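Local coordinates for DNA mismatch repair protein MutS (Thermus aquaticus, PDB 1EWQ) that binds mismatched DNA and takes part in mismatch repair, with a weak ATPase activity, at residues 346-357 with 382-392. Numbering follows the deposited sequence.
Sequences PKDLGALRRSLQ and LEAALVEDPPL
Leu-382, in the last turn of helix 376-385, drops as a knob into the hole formed by Leu-349, Leu-352, Arg-353 and Leu-356 on helix 346-366. Its CD1 meets Leu-352 CG at 3.8 Å, the two side chains crossing at about a right angle. Leu-386, the first residue past the helix, adds its CD1 against Leu-349 CB at 3.6 Å. Helix 479-511 closes this core, with Phe-503 on Leu-349 and Val-506 on Leu-382.

Arg-353 carries the contact outward. With CG anti to the backbone N (chi1 175°), its chain runs past Leu-382 CB and lays CD against Glu-383 CG at 3.7 Å; the bend at chi3 (62°) then turns the guanidinium toward the chain leaving the helix. Three successive carbonyls lie along its edge. Arg-353 NH1 gives its straightest bond to Val-387 O (3.2 Å, 154°), from above that carbonyl's plane, and a weak one to Leu-386 O; Arg-353 NH2 reaches Glu-388 O at 2.7 Å, but bent and weak. A methionine in place of Arg-353 would probably leave these carbonyls without their shared donor and the turn freer to shift.

In this contact the guanidinium is held by backbone oxygens, the carboxylates of Glu-383 and Asp-389 being too far to pair with it; with one straighter bond among weak ones, the grip comes from their number.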
# COMPACT_ATOMS: atom_id res chain seq x y z
N PRO C 346 -19.40 10.42 -27.10
CA PRO C 346 -19.69 11.80 -27.47
C PRO C 346 -18.67 12.73 -26.81
O PRO C 346 -18.39 13.81 -27.31
CB PRO C 346 -21.13 12.01 -26.97
CG PRO C 346 -21.38 10.85 -26.03
CD PRO C 346 -20.60 9.73 -26.62
N LYS C 347 -18.09 12.27 -25.71
CA LYS C 347 -17.08 13.04 -25.00
C LYS C 347 -15.81 13.10 -25.87
O LYS C 347 -15.14 14.14 -25.97
CB LYS C 347 -16.75 12.38 -23.67
CG LYS C 347 -16.07 13.30 -22.69
CD LYS C 347 -17.09 14.25 -22.06
CE LYS C 347 -18.13 13.48 -21.24
NZ LYS C 347 -19.10 14.40 -20.56
N ASP C 348 -15.47 11.97 -26.49
CA ASP C 348 -14.29 11.93 -27.35
C ASP C 348 -14.44 12.91 -28.50
O ASP C 348 -13.48 13.59 -28.85
CB ASP C 348 -14.05 10.52 -27.89
CG ASP C 348 -13.64 9.54 -26.80
OD1 ASP C 348 -12.78 9.92 -25.97
OD2 ASP C 348 -14.17 8.42 -26.76
N LEU C 349 -15.64 13.00 -29.07
CA LEU C 349 -15.86 13.93 -30.19
C LEU C 349 -15.72 15.39 -29.76
O LEU C 349 -15.29 16.24 -30.54
CB LEU C 349 -17.24 13.71 -30.82
CG LEU C 349 -17.48 12.31 -31.44
CD1 LEU C 349 -18.89 12.25 -32.01
CD2 LEU C 349 -16.46 12.04 -32.53
N GLY C 350 -16.08 15.68 -28.51
CA GLY C 350 -15.95 17.04 -28.03
C GLY C 350 -14.47 17.37 -27.95
O GLY C 350 -14.02 18.40 -28.45
N ALA C 351 -13.72 16.47 -27.31
CA ALA C 351 -12.28 16.66 -27.19
C ALA C 351 -11.65 16.74 -28.58
O ALA C 351 -10.75 17.54 -28.82
CB ALA C 351 -11.67 15.50 -26.39
N LEU C 352 -12.15 15.92 -29.51
CA LEU C 352 -11.63 15.93 -30.87
C LEU C 352 -11.82 17.30 -31.51
O LEU C 352 -10.88 17.86 -32.07
CB LEU C 352 -12.33 14.85 -31.72
CG LEU C 352 -11.97 14.85 -33.22
CD1 LEU C 352 -10.45 14.81 -33.41
CD2 LEU C 352 -12.62 13.65 -33.89
N ARG C 353 -13.03 17.84 -31.43
CA ARG C 353 -13.32 19.16 -31.99
C ARG C 353 -12.42 20.22 -31.37
O ARG C 353 -11.87 21.06 -32.07
CB ARG C 353 -14.79 19.54 -31.75
CG ARG C 353 -15.14 20.95 -32.20
CD ARG C 353 -16.54 21.33 -31.77
NE ARG C 353 -16.66 21.31 -30.31
CZ ARG C 353 -17.81 21.38 -29.65
NH1 ARG C 353 -18.96 21.47 -30.32
NH2 ARG C 353 -17.81 21.35 -28.33
N ARG C 354 -12.28 20.19 -30.05
CA ARG C 354 -11.42 21.15 -29.37
C ARG C 354 -10.01 21.09 -29.94
O ARG C 354 -9.41 22.12 -30.26
CB ARG C 354 -11.38 20.87 -27.85
CG ARG C 354 -10.25 21.64 -27.15
CD ARG C 354 -10.29 21.58 -25.62
NE ARG C 354 -10.31 20.23 -25.04
CZ ARG C 354 -9.52 19.22 -25.40
NH1 ARG C 354 -8.63 19.38 -26.37
NH2 ARG C 354 -9.60 18.06 -24.75
N SER C 355 -9.50 19.88 -30.10
CA SER C 355 -8.16 19.67 -30.63
C SER C 355 -8.02 20.14 -32.08
O SER C 355 -7.00 20.71 -32.46
CB SER C 355 -7.78 18.19 -30.54
OG SER C 355 -7.78 17.76 -29.19
N LEU C 356 -9.04 19.89 -32.88
CA LEU C 356 -9.00 20.29 -34.28
C LEU C 356 -9.09 21.81 -34.45
O LEU C 356 -8.74 22.34 -35.51
CB LEU C 356 -10.12 19.61 -35.07
CG LEU C 356 -10.02 18.08 -35.15
CD1 LEU C 356 -11.11 17.55 -36.06
CD2 LEU C 356 -8.65 17.66 -35.66
N GLN C 357 -9.55 22.51 -33.42
CA GLN C 357 -9.64 23.96 -33.46
C GLN C 357 -8.28 24.55 -33.10
O GLN C 357 -7.96 25.68 -33.44
CB GLN C 357 -10.71 24.46 -32.48
CG GLN C 357 -12.12 23.97 -32.83
CD GLN C 357 -13.18 24.43 -31.84
OE1 GLN C 357 -13.05 24.25 -30.63
NE2 GLN C 357 -14.25 25.02 -32.36
N LEU C 382 -18.18 18.92 -36.86
CA LEU C 382 -18.27 18.69 -35.43
C LEU C 382 -18.84 19.93 -34.76
O LEU C 382 -19.75 19.85 -33.94
CB LEU C 382 -16.89 18.36 -34.84
CG LEU C 382 -16.31 16.96 -35.12
CD1 LEU C 382 -14.97 16.80 -34.42
CD2 LEU C 382 -17.28 15.91 -34.63
N GLU C 383 -18.29 21.09 -35.13
CA GLU C 383 -18.75 22.36 -34.58
C GLU C 383 -20.24 22.59 -34.85
O GLU C 383 -20.95 23.13 -34.00
CB GLU C 383 -17.96 23.52 -35.20
CG GLU C 383 -16.54 23.69 -34.66
CD GLU C 383 -15.75 24.74 -35.42
OE1 GLU C 383 -16.16 25.92 -35.44
OE2 GLU C 383 -14.71 24.38 -36.02
N ALA C 384 -20.69 22.18 -36.03
CA ALA C 384 -22.09 22.34 -36.43
C ALA C 384 -23.01 21.25 -35.90
O ALA C 384 -24.22 21.41 -35.89
CB ALA C 384 -22.17 22.38 -37.95
N ALA C 385 -22.43 20.13 -35.47
CA ALA C 385 -23.23 19.02 -34.98
C ALA C 385 -23.40 18.95 -33.46
O ALA C 385 -24.50 18.68 -32.98
CB ALA C 385 -22.64 17.71 -35.47
N LEU C 386 -22.34 19.20 -32.72
CA LEU C 386 -22.40 19.09 -31.27
C LEU C 386 -22.56 20.39 -30.50
O LEU C 386 -22.03 21.43 -30.90
CB LEU C 386 -21.14 18.37 -30.77
CG LEU C 386 -20.68 17.16 -31.59
CD1 LEU C 386 -19.37 16.64 -31.03
CD2 LEU C 386 -21.75 16.08 -31.56
N VAL C 387 -23.30 20.32 -29.40
CA VAL C 387 -23.51 21.48 -28.55
C VAL C 387 -22.13 21.88 -28.02
O VAL C 387 -21.21 21.06 -28.04
CB VAL C 387 -24.44 21.18 -27.35
CG1 VAL C 387 -25.83 20.82 -27.86
CG2 VAL C 387 -23.85 20.04 -26.51
N GLU C 388 -22.00 23.12 -27.56
CA GLU C 388 -20.73 23.60 -27.05
C GLU C 388 -20.07 22.68 -26.01
O GLU C 388 -18.89 22.37 -26.12
CB GLU C 388 -20.90 25.01 -26.47
CG GLU C 388 -19.60 25.62 -25.94
CD GLU C 388 -19.78 27.06 -25.49
OE1 GLU C 388 -20.84 27.38 -24.92
OE2 GLU C 388 -18.85 27.87 -25.69
N ASP C 389 -20.83 22.24 -25.01
CA ASP C 389 -20.28 21.34 -23.99
C ASP C 389 -21.09 20.05 -23.97
O ASP C 389 -22.02 19.90 -23.19
CB ASP C 389 -20.30 22.02 -22.61
CG ASP C 389 -19.50 23.31 -22.58
OD1 ASP C 389 -18.39 23.35 -23.15
OD2 ASP C 389 -19.96 24.30 -21.96
N PRO C 390 -20.74 19.09 -24.84
CA PRO C 390 -21.41 17.79 -24.96
C PRO C 390 -21.63 16.98 -23.69
O PRO C 390 -20.78 16.95 -22.80
CB PRO C 390 -20.53 17.04 -25.95
CG PRO C 390 -19.98 18.14 -26.81
CD PRO C 390 -19.62 19.19 -25.79
N PRO C 391 -22.79 16.32 -23.59
CA PRO C 391 -23.17 15.48 -22.45
C PRO C 391 -22.37 14.19 -22.56
O PRO C 391 -21.72 13.95 -23.58
CB PRO C 391 -24.66 15.24 -22.68
CG PRO C 391 -25.10 16.46 -23.45
CD PRO C 391 -23.97 16.62 -24.43
N LEU C 392 -22.42 13.36 -21.52
CA LEU C 392 -21.69 12.09 -21.51
C LEU C 392 -22.41 11.00 -22.31
O LEU C 392 -21.78 10.27 -23.08
CB LEU C 392 -21.49 11.62 -20.07
CG LEU C 392 -21.11 10.15 -19.82
CD1 LEU C 392 -19.74 9.84 -20.41
CD2 LEU C 392 -21.13 9.88 -18.33